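Local coordinates for protein protease Do-like 2, chloroplastic (Arabidopsis thaliana, PDB 4FLN) that acts as a chloroplast serine protease that makes the primary cleavage of the photodamaged D1 protein of plant photosystem II, at residues V301-L306 against R325-Q330; T233-H238 against T250-L255; L145-D150 against S318-A323. All coordinates share one frame; numbering follows the deposited sequence.

In the fold
The three contacts move from inside a PDZ domain to its border with the protease. Interaction 1 is partly buried and wholly apolar: the hairpin end of strand 299-303 meets helix 325-329 of the same domain. Interaction 2 is buried and joins helix 233-246 of the protease to the segment leading into strand 257-261, by a ring stack and a hydrogen bond. It touches interaction 1 through Ile-328 and Ser-329. Interaction 3 lies at the surface and is polar, with one long salt bridge between its segments. Strand 321-323 and helix 325-329 follow each other in the chain, linking interactions 3 and 1, although the two do not touch otherwise.

Interaction 1. Residues V301-L306 against R325-Q330; sequences VSFDDL and RYLISQ
Phe-303 and Leu-306 of the sheet meet Leu-327 and Ile-328 of the helix through carbon atoms. Leu-327 takes the middle position. Its side chain runs alongside the Phe-303 ring, pointing the other way. Leu-327 CD1 reaches CD2 of the Phe-303 ring at 3.6 Å. Nearer the backbone, Leu-327 CB lies 3.7 Å from Phe-303 CE2. The same Leu-327 CD1 also meets Leu-306 CD1, at 3.4 Å. Ile-328 comes to the far end of the ring, where its CG1 is 3.9 Å from Phe-303 CE1. Ile-328 lies roughly perpendicular to the Phe-303 side chain. The Phe-303 ring gets there because CG is anti to the backbone N (chi1 -180°).

This is a helix laid against the sheet of a PDZ domain. Phe-303 also touches Ala-337 and Ile-339 of strand 336-343, and its ring meets that of Phe-324. A bound peptide packs its backbone against Arg-325 and Ile-328, so the helix has both the domain core and a ligand as neighbours.

The backbone bonds of the turn and the Ser-329 bond each lie within one element. A type I' turn from Phe-303 to Leu-306 closes a tight hairpin. Phe-303 N bonds to Leu-306 O at 2.8 Å, and Leu-306 N returns the bond to Phe-303 O at 3.0 Å. This pairing sets Phe-303 and Leu-306 beside each other at the base of the turn. On the helix, Ser-329 OG donates to Tyr-326 O at 2.7 Å. A polar link between turn and helix end is the salt bridge of Asp-304 with Lys-331.

Interaction 2. Residues T233-H238 against T250-L255; sequences TTVVSH and TGYPCL
His-238, on a helix, and Tyr-252, in an irregular segment, have the nearest CA atoms of the two backbones, 8.5 Å apart. The helix, 233-246, follows the last strand of the second beta-barrel of the chymotrypsin-like protease fold. Segment 250-255 follows this helix and leads to strand 257-261 of the PDZ sheet. The contact therefore sits at the joint between the domains, and it is buried.

The rings of His-238 and Tyr-252 form an offset stack. Their centroids are 4.1 Å apart and their planes are 22° from parallel. Tyr-252 CE1 lies over the rim of the imidazole, closest to ND1. His-238 puts its ring there with CG anti to the backbone N (chi1 -174°). Its NE2 hydrogen-bonds to Lys-331 O, which would hold the rotation of the ring. Phe-332 stacks on His-238 as well.

The Tyr-252 hydroxyl reaches the helix backbone. OH donates to Val-235 O at 2.8 Å, and this oxygen lies in the plane of the Tyr-252 ring. Val-235 CG1 packs beside the same hydroxyl, 3.4 Å from OH. A leucine in place of Tyr-252 would probably leave Val-235 O without this donor and His-238 without one of its two stacked rings.

The joint is near two sites. The side chain of Val-235 is about 8 Å from that of Asp-122, assigned to the charge relay by similarity. Pro-253 and Leu-255 make backbone hydrogen bonds to a bound peptide. At the edge of the imidazole, His-238 CE1 faces Gly-251 O at 3.4 Å.

Interaction 3. Residues L145-D150 against S318-A323; sequences LPRLQD and SSERIA
Exposed Arg-147, at the start of a turn, reaches across to Glu-320, and the two form a salt bridge. Arg-147 NH1 and Glu-320 OE1 are 3.6 Å apart, so the pair is long. Both side chains start the same way. In Arg-147, CG is anti to the carbonyl carbon (chi1 -61°), and the chain then runs extended from CG to NE. In Glu-320, CG is also anti to the carbonyl carbon, and the chain is extended beyond it. The two extended side chains bridge backbones whose nearest CA atoms, those of Arg-147 and Glu-320, are 10.3 Å apart. The guanidinium and carboxylate planes stand 84° apart, which excludes a flat, two-pronged pairing. The other nitrogen, Arg-147 NH2, lies 3.8 Å from Ser-318 OG, a loose approach.

Glu-320 OE1 has a second positive partner in Arg-317 NH1. The two arginines probably stabilise its negative charge. Arg-317 NH2 bonds to Pro-146 O, so Arg-317, next to Ser-318 in the chain, also ties segment 145-150 to this PDZ loop.

Arg-147 opens a type II turn that ends at Asp-150, with Gln-149 at positive phi. Asp-150 N bonds to Arg-147 O at 2.9 Å. A weak bond at 3.3 Å runs from Arg-147 N to Asp-150 OD2. Leu-148, within the turn, packs on Ile-164 of a neighbouring subunit.

The turn belongs to the segment joining the two beta-barrels of the chymotrypsin-like fold. Glu-320 precedes a short PDZ strand, making this a polar surface tie between protease and PDZ domain in the Deg hexamer.

Interaction 1. Residues V301-L306 against R325-Q330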
loop_
_atom_site.group_PDB
_atom_site.type_symbol
_atom_site.label_atom_id
_atom_site.label_comp_id
_atom_site.label_asym_id
_atom_site.label_seq_id
_atom_site.Cartn_x
_atom_site.Cartn_y
_atom_site.Cartn_z
ATOM N N VAL B 301 26.845 -25.046 -35.153
ATOM C CA VAL B 301 26.235 -24.931 -36.467
ATOM C C VAL B 301 25.170 -26.027 -36.672
ATOM O O VAL B 301 24.056 -25.760 -37.112
ATOM C CB VAL B 301 27.310 -24.874 -37.573
ATOM C CG1 VAL B 301 26.912 -25.716 -38.757
ATOM C CG2 VAL B 301 27.561 -23.413 -37.973
ATOM N N SER B 302 25.551 -27.275 -36.451
ATOM C CA SER B 302 24.579 -28.356 -36.461
ATOM C C SER B 302 24.543 -29.079 -35.120
ATOM O O SER B 302 25.464 -28.966 -34.316
ATOM C CB SER B 302 24.899 -29.347 -37.577
ATOM O OG SER B 302 26.269 -29.721 -37.551
ATOM N N PHE B 303 23.454 -29.794 -34.868
ATOM C CA PHE B 303 23.367 -30.667 -33.712
ATOM C C PHE B 303 22.669 -31.938 -34.166
ATOM O O PHE B 303 21.518 -31.875 -34.585
ATOM C CB PHE B 303 22.576 -29.966 -32.613
ATOM C CG PHE B 303 22.419 -30.765 -31.362
ATOM C CD1 PHE B 303 23.174 -30.474 -30.242
ATOM C CD2 PHE B 303 21.503 -31.795 -31.294
ATOM C CE1 PHE B 303 23.015 -31.193 -29.080
ATOM C CE2 PHE B 303 21.347 -32.529 -30.133
ATOM C CZ PHE B 303 22.101 -32.226 -29.024
ATOM N N ASP B 304 23.344 -33.083 -34.081
ATOM C CA ASP B 304 22.807 -34.337 -34.623
ATOM C C ASP B 304 22.318 -34.132 -36.062
ATOM O O ASP B 304 21.271 -34.650 -36.451
ATOM C CB ASP B 304 21.659 -34.881 -33.759
ATOM C CG ASP B 304 22.144 -35.688 -32.542
ATOM O OD1 ASP B 304 23.340 -36.056 -32.482
ATOM O OD2 ASP B 304 21.311 -35.967 -31.646
ATOM N N ASP B 305 23.084 -33.358 -36.828
ATOM C CA ASP B 305 22.799 -33.045 -38.238
ATOM C C ASP B 305 21.507 -32.261 -38.504
ATOM O O ASP B 305 21.010 -32.238 -39.634
ATOM C CB ASP B 305 22.836 -34.310 -39.112
ATOM C CG ASP B 305 24.202 -34.974 -39.124
ATOM O OD1 ASP B 305 25.131 -34.429 -39.764
ATOM O OD2 ASP B 305 24.347 -36.046 -38.496
ATOM N N LEU B 306 20.993 -31.587 -37.481
ATOM C CA LEU B 306 19.969 -30.568 -37.681
ATOM C C LEU B 306 20.653 -29.210 -37.596
ATOM O O LEU B 306 21.423 -28.956 -36.672
ATOM C CB LEU B 306 18.861 -30.677 -36.627
ATOM C CG LEU B 306 18.005 -31.950 -36.640
ATOM C CD1 LEU B 306 17.212 -32.094 -35.350
ATOM C CD2 LEU B 306 17.078 -31.982 -37.855
ATOM N N ARG B 325 17.529 -25.851 -27.395
ATOM C CA ARG B 325 17.443 -26.560 -26.119
ATOM C C ARG B 325 16.637 -27.864 -26.206
ATOM O O ARG B 325 17.029 -28.877 -25.615
ATOM C CB ARG B 325 16.857 -25.651 -25.034
ATOM C CG ARG B 325 17.898 -24.743 -24.358
ATOM C CD ARG B 325 17.259 -23.653 -23.490
ATOM N NE ARG B 325 16.603 -22.636 -24.311
ATOM C CZ ARG B 325 15.759 -21.721 -23.845
ATOM N NH1 ARG B 325 15.455 -21.688 -22.553
ATOM N NH2 ARG B 325 15.213 -20.844 -24.676
ATOM N N TYR B 326 15.529 -27.845 -26.947
ATOM C CA TYR B 326 14.660 -29.018 -27.045
ATOM C C TYR B 326 15.398 -30.315 -27.399
ATOM O O TYR B 326 15.187 -31.346 -26.757
ATOM C CB TYR B 326 13.503 -28.791 -28.027
ATOM C CG TYR B 326 12.725 -30.063 -28.318
ATOM C CD1 TYR B 326 12.899 -30.751 -29.513
ATOM C CD2 TYR B 326 11.846 -30.595 -27.378
ATOM C CE1 TYR B 326 12.208 -31.915 -29.772
ATOM C CE2 TYR B 326 11.149 -31.769 -27.629
ATOM C CZ TYR B 326 11.335 -32.423 -28.827
ATOM O OH TYR B 326 10.644 -33.589 -29.088
ATOM N N LEU B 327 16.249 -30.274 -28.421
ATOM C CA LEU B 327 16.984 -31.471 -28.813
ATOM C C LEU B 327 17.804 -31.956 -27.637
ATOM O O LEU B 327 17.794 -33.134 -27.298
ATOM C CB LEU B 327 17.909 -31.195 -29.998
ATOM C CG LEU B 327 17.209 -30.883 -31.315
ATOM C CD1 LEU B 327 18.226 -30.648 -32.420
ATOM C CD2 LEU B 327 16.271 -32.021 -31.659
ATOM N N ILE B 328 18.512 -31.027 -27.012
ATOM C CA ILE B 328 19.363 -31.351 -25.887
ATOM C C ILE B 328 18.578 -32.069 -24.792
ATOM O O ILE B 328 19.065 -33.028 -24.196
ATOM C CB ILE B 328 19.992 -30.081 -25.317
ATOM C CG1 ILE B 328 20.863 -29.410 -26.377
ATOM C CG2 ILE B 328 20.776 -30.391 -24.062
ATOM C CD1 ILE B 328 21.349 -28.040 -25.962
ATOM N N SER B 329 17.357 -31.607 -24.543
ATOM C CA SER B 329 16.548 -32.139 -23.456
ATOM C C SER B 329 15.971 -33.530 -23.757
ATOM O O SER B 329 15.595 -34.267 -22.847
ATOM C CB SER B 329 15.419 -31.167 -23.119
ATOM O OG SER B 329 14.509 -31.057 -24.202
ATOM N N GLN B 330 15.898 -33.897 -25.029
ATOM C CA GLN B 330 15.294 -35.176 -25.390
ATOM C C GLN B 330 16.271 -36.336 -25.241
ATOM O O GLN B 330 15.921 -37.495 -25.480
ATOM C CB GLN B 330 14.686 -35.132 -26.797
ATOM C CG GLN B 330 13.207 -34.756 -26.803
ATOM C CD GLN B 330 12.422 -35.489 -25.724
ATOM O OE1 GLN B 330 12.297 -35.011 -24.590
ATOM N NE2 GLN B 330 11.900 -36.658 -26.065
#

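Interaction 2. Residues T233-H238 against T250-L255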
loop_
_atom_site.group_PDB
_atom_site.type_symbol
_atom_site.label_atom_id
_atom_site.label_comp_id
_atom_site.label_asym_id
_atom_site.label_seq_id
_atom_site.Cartn_x
_atom_site.Cartn_y
_atom_site.Cartn_z
ATOM N N THR B 233 3.207 -35.030 -23.046
ATOM C CA THR B 233 3.481 -36.458 -23.108
ATOM C C THR B 233 4.957 -36.784 -23.312
ATOM O O THR B 233 5.489 -37.694 -22.676
ATOM C CB THR B 233 2.692 -37.100 -24.257
ATOM O OG1 THR B 233 1.303 -37.032 -23.957
ATOM C CG2 THR B 233 3.088 -38.561 -24.447
ATOM N N THR B 234 5.614 -36.053 -24.206
ATOM C CA THR B 234 7.010 -36.341 -24.526
ATOM C C THR B 234 7.938 -36.204 -23.315
ATOM O O THR B 234 8.848 -37.011 -23.134
ATOM C CB THR B 234 7.516 -35.495 -25.708
ATOM O OG1 THR B 234 7.612 -34.124 -25.317
ATOM C CG2 THR B 234 6.542 -35.592 -26.866
ATOM N N VAL B 235 7.704 -35.194 -22.483
ATOM C CA VAL B 235 8.512 -35.014 -21.289
ATOM C C VAL B 235 8.164 -36.115 -20.322
ATOM O O VAL B 235 9.008 -36.585 -19.564
ATOM C CB VAL B 235 8.240 -33.677 -20.610
ATOM C CG1 VAL B 235 8.940 -33.627 -19.272
ATOM C CG2 VAL B 235 8.695 -32.541 -21.495
ATOM N N VAL B 236 6.904 -36.524 -20.355
ATOM C CA VAL B 236 6.442 -37.627 -19.525
ATOM C C VAL B 236 7.051 -38.957 -19.937
ATOM O O VAL B 236 7.484 -39.727 -19.076
ATOM C CB VAL B 236 4.916 -37.766 -19.548
ATOM C CG1 VAL B 236 4.503 -39.000 -18.766
ATOM C CG2 VAL B 236 4.279 -36.524 -18.972
ATOM N N SER B 237 7.076 -39.225 -21.246
ATOM C CA SER B 237 7.668 -40.462 -21.771
ATOM C C SER B 237 9.095 -40.547 -21.293
ATOM O O SER B 237 9.516 -41.561 -20.744
ATOM C CB SER B 237 7.687 -40.489 -23.299
ATOM O OG SER B 237 6.413 -40.224 -23.852
ATOM N N HIS B 238 9.828 -39.456 -21.503
ATOM C CA HIS B 238 11.223 -39.375 -21.114
ATOM C C HIS B 238 11.392 -39.787 -19.666
ATOM O O HIS B 238 12.312 -40.514 -19.319
ATOM C CB HIS B 238 11.745 -37.958 -21.305
ATOM C CG HIS B 238 13.212 -37.822 -21.052
ATOM N ND1 HIS B 238 13.764 -37.961 -19.795
ATOM C CD2 HIS B 238 14.243 -37.572 -21.892
ATOM C CE1 HIS B 238 15.071 -37.793 -19.872
ATOM N NE2 HIS B 238 15.388 -37.563 -21.134
ATOM N N THR B 250 17.240 -40.031 -13.569
ATOM C CA THR B 250 18.542 -39.505 -13.982
ATOM C C THR B 250 18.478 -38.107 -14.590
ATOM O O THR B 250 19.502 -37.518 -14.931
ATOM C CB THR B 250 19.247 -40.453 -14.966
ATOM O OG1 THR B 250 18.381 -40.709 -16.077
ATOM C CG2 THR B 250 19.582 -41.766 -14.284
ATOM N N GLY B 251 17.270 -37.587 -14.746
ATOM C CA GLY B 251 17.095 -36.219 -15.195
ATOM C C GLY B 251 17.263 -35.941 -16.678
ATOM O O GLY B 251 17.365 -36.851 -17.497
ATOM N N TYR B 252 17.269 -34.655 -17.006
ATOM C CA TYR B 252 17.379 -34.168 -18.372
ATOM C C TYR B 252 18.713 -33.438 -18.578
ATOM O O TYR B 252 19.037 -32.496 -17.848
ATOM C CB TYR B 252 16.185 -33.264 -18.703
ATOM C CG TYR B 252 14.854 -33.932 -18.497
ATOM C CD1 TYR B 252 14.086 -34.333 -19.576
ATOM C CD2 TYR B 252 14.363 -34.177 -17.215
ATOM C CE1 TYR B 252 12.855 -34.955 -19.393
ATOM C CE2 TYR B 252 13.140 -34.808 -17.020
ATOM C CZ TYR B 252 12.393 -35.190 -18.119
ATOM O OH TYR B 252 11.182 -35.811 -17.955
ATOM N N PRO B 253 19.503 -33.886 -19.562
ATOM C CA PRO B 253 20.858 -33.341 -19.698
ATOM C C PRO B 253 20.894 -31.918 -20.257
ATOM O O PRO B 253 19.929 -31.451 -20.852
ATOM C CB PRO B 253 21.530 -34.326 -20.659
ATOM C CG PRO B 253 20.417 -34.864 -21.466
ATOM C CD PRO B 253 19.200 -34.889 -20.596
ATOM N N CYS B 254 22.011 -31.235 -20.039
ATOM C CA CYS B 254 22.263 -29.950 -20.677
ATOM C C CYS B 254 23.588 -30.016 -21.435
ATOM O O CYS B 254 24.435 -30.873 -21.169
ATOM C CB CYS B 254 22.300 -28.818 -19.649
ATOM S SG CYS B 254 23.782 -28.813 -18.615
ATOM N N LEU B 255 23.757 -29.108 -22.383
ATOM C CA LEU B 255 24.950 -29.078 -23.205
ATOM C C LEU B 255 26.106 -28.431 -22.464
ATOM O O LEU B 255 27.251 -28.538 -22.901
ATOM C CB LEU B 255 24.672 -28.305 -24.489
ATOM C CG LEU B 255 25.846 -28.136 -25.455
ATOM C CD1 LEU B 255 26.541 -29.478 -25.764
ATOM C CD2 LEU B 255 25.367 -27.446 -26.728
#

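Interaction 3. Residues L145-D150 against S318-A323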
loop_
_atom_site.group_PDB
_atom_site.type_symbol
_atom_site.label_atom_id
_atom_site.label_comp_id
_atom_site.label_asym_id
_atom_site.label_seq_id
_atom_site.Cartn_x
_atom_site.Cartn_y
_atom_site.Cartn_z
ATOM N N LEU B 145 1.825 -35.538 -29.274
ATOM C CA LEU B 145 1.850 -34.101 -29.037
ATOM C C LEU B 145 0.874 -33.345 -29.954
ATOM O O LEU B 145 0.912 -33.493 -31.177
ATOM C CB LEU B 145 3.279 -33.580 -29.208
ATOM C CG LEU B 145 3.582 -32.122 -28.882
ATOM C CD1 LEU B 145 4.062 -31.985 -27.451
ATOM C CD2 LEU B 145 4.625 -31.596 -29.847
ATOM N N PRO B 146 0.002 -32.517 -29.356
ATOM C CA PRO B 146 -1.062 -31.757 -30.025
ATOM C C PRO B 146 -0.547 -30.687 -30.978
ATOM O O PRO B 146 0.647 -30.391 -30.994
ATOM C CB PRO B 146 -1.798 -31.089 -28.860
ATOM C CG PRO B 146 -0.792 -31.008 -27.786
ATOM C CD PRO B 146 0.030 -32.245 -27.909
ATOM N N ARG B 147 -1.451 -30.135 -31.781
ATOM C CA ARG B 147 -1.129 -28.992 -32.618
ATOM C C ARG B 147 -1.838 -27.766 -32.059
ATOM O O ARG B 147 -2.839 -27.884 -31.353
ATOM C CB ARG B 147 -1.514 -29.246 -34.079
ATOM C CG ARG B 147 -0.775 -30.438 -34.678
ATOM C CD ARG B 147 -0.848 -30.524 -36.202
ATOM N NE ARG B 147 0.251 -31.345 -36.719
ATOM C CZ ARG B 147 1.420 -30.863 -37.144
ATOM N NH1 ARG B 147 1.643 -29.552 -37.142
ATOM N NH2 ARG B 147 2.365 -31.688 -37.579
ATOM N N LEU B 148 -1.284 -26.591 -32.327
ATOM C CA LEU B 148 -1.916 -25.356 -31.900
ATOM C C LEU B 148 -3.380 -25.328 -32.313
ATOM O O LEU B 148 -3.726 -25.640 -33.453
ATOM C CB LEU B 148 -1.201 -24.148 -32.497
ATOM C CG LEU B 148 0.211 -23.840 -32.000
ATOM C CD1 LEU B 148 0.692 -22.530 -32.604
ATOM C CD2 LEU B 148 0.272 -23.781 -30.472
ATOM N N GLN B 149 -4.230 -24.949 -31.363
ATOM C CA GLN B 149 -5.672 -24.830 -31.566
ATOM C C GLN B 149 -6.418 -26.133 -31.336
ATOM O O GLN B 149 -7.638 -26.160 -31.327
ATOM C CB GLN B 149 -5.989 -24.260 -32.945
ATOM C CG GLN B 149 -7.444 -23.884 -33.120
ATOM C CD GLN B 149 -7.649 -22.896 -34.242
ATOM O OE1 GLN B 149 -6.713 -22.571 -34.977
ATOM N NE2 GLN B 149 -8.871 -22.403 -34.376
ATOM N N ASP B 150 -5.684 -27.219 -31.137
ATOM C CA ASP B 150 -6.311 -28.469 -30.726
ATOM C C ASP B 150 -7.104 -28.247 -29.437
ATOM O O ASP B 150 -6.654 -27.563 -28.511
ATOM C CB ASP B 150 -5.257 -29.559 -30.520
ATOM C CG ASP B 150 -4.925 -30.308 -31.802
ATOM O OD1 ASP B 150 -5.114 -29.741 -32.899
ATOM O OD2 ASP B 150 -4.481 -31.475 -31.707
ATOM N N SER B 318 6.710 -30.306 -39.243
ATOM C CA SER B 318 6.726 -29.884 -40.639
ATOM C C SER B 318 6.735 -28.367 -40.892
ATOM O O SER B 318 7.547 -27.881 -41.681
ATOM C CB SER B 318 5.546 -30.530 -41.362
ATOM O OG SER B 318 4.820 -31.364 -40.471
ATOM N N SER B 319 5.839 -27.625 -40.249
ATOM C CA SER B 319 5.785 -26.173 -40.446
ATOM C C SER B 319 6.500 -25.383 -39.341
ATOM O O SER B 319 6.532 -24.149 -39.366
ATOM C CB SER B 319 4.330 -25.712 -40.567
ATOM O OG SER B 319 4.211 -24.612 -41.454
ATOM N N GLU B 320 7.079 -26.098 -38.380
ATOM C CA GLU B 320 7.490 -25.482 -37.120
ATOM C C GLU B 320 8.993 -25.504 -36.837
ATOM O O GLU B 320 9.727 -26.360 -37.331
ATOM C CB GLU B 320 6.747 -26.143 -35.952
ATOM C CG GLU B 320 5.242 -26.280 -36.161
ATOM C CD GLU B 320 4.503 -26.761 -34.915
ATOM O OE1 GLU B 320 3.360 -27.248 -35.054
ATOM O OE2 GLU B 320 5.060 -26.651 -33.800
ATOM N N ARG B 321 9.436 -24.553 -36.023
ATOM C CA ARG B 321 10.799 -24.551 -35.504
ATOM C C ARG B 321 10.780 -24.602 -33.974
ATOM O O ARG B 321 9.751 -24.344 -33.355
ATOM C CB ARG B 321 11.577 -23.331 -36.003
ATOM C CG ARG B 321 11.746 -23.293 -37.513
ATOM C CD ARG B 321 12.852 -22.331 -37.946
ATOM N NE ARG B 321 14.205 -22.853 -37.740
ATOM C CZ ARG B 321 14.822 -23.690 -38.572
ATOM N NH1 ARG B 321 14.202 -24.122 -39.661
ATOM N NH2 ARG B 321 16.056 -24.101 -38.318
ATOM N N ILE B 322 11.909 -24.966 -33.373
ATOM C CA ILE B 322 11.999 -25.100 -31.918
ATOM C C ILE B 322 13.366 -24.693 -31.382
ATOM O O ILE B 322 14.401 -24.926 -32.015
ATOM C CB ILE B 322 11.718 -26.546 -31.459
ATOM C CG1 ILE B 322 11.430 -26.592 -29.959
ATOM C CG2 ILE B 322 12.879 -27.461 -31.819
ATOM C CD1 ILE B 322 10.171 -25.851 -29.555
ATOM N N ALA B 323 13.366 -24.094 -30.201
ATOM C CA ALA B 323 14.612 -23.721 -29.558
ATOM C C ALA B 323 15.544 -24.926 -29.479
ATOM O O ALA B 323 15.136 -26.047 -29.161
ATOM C CB ALA B 323 14.360 -23.142 -28.182
#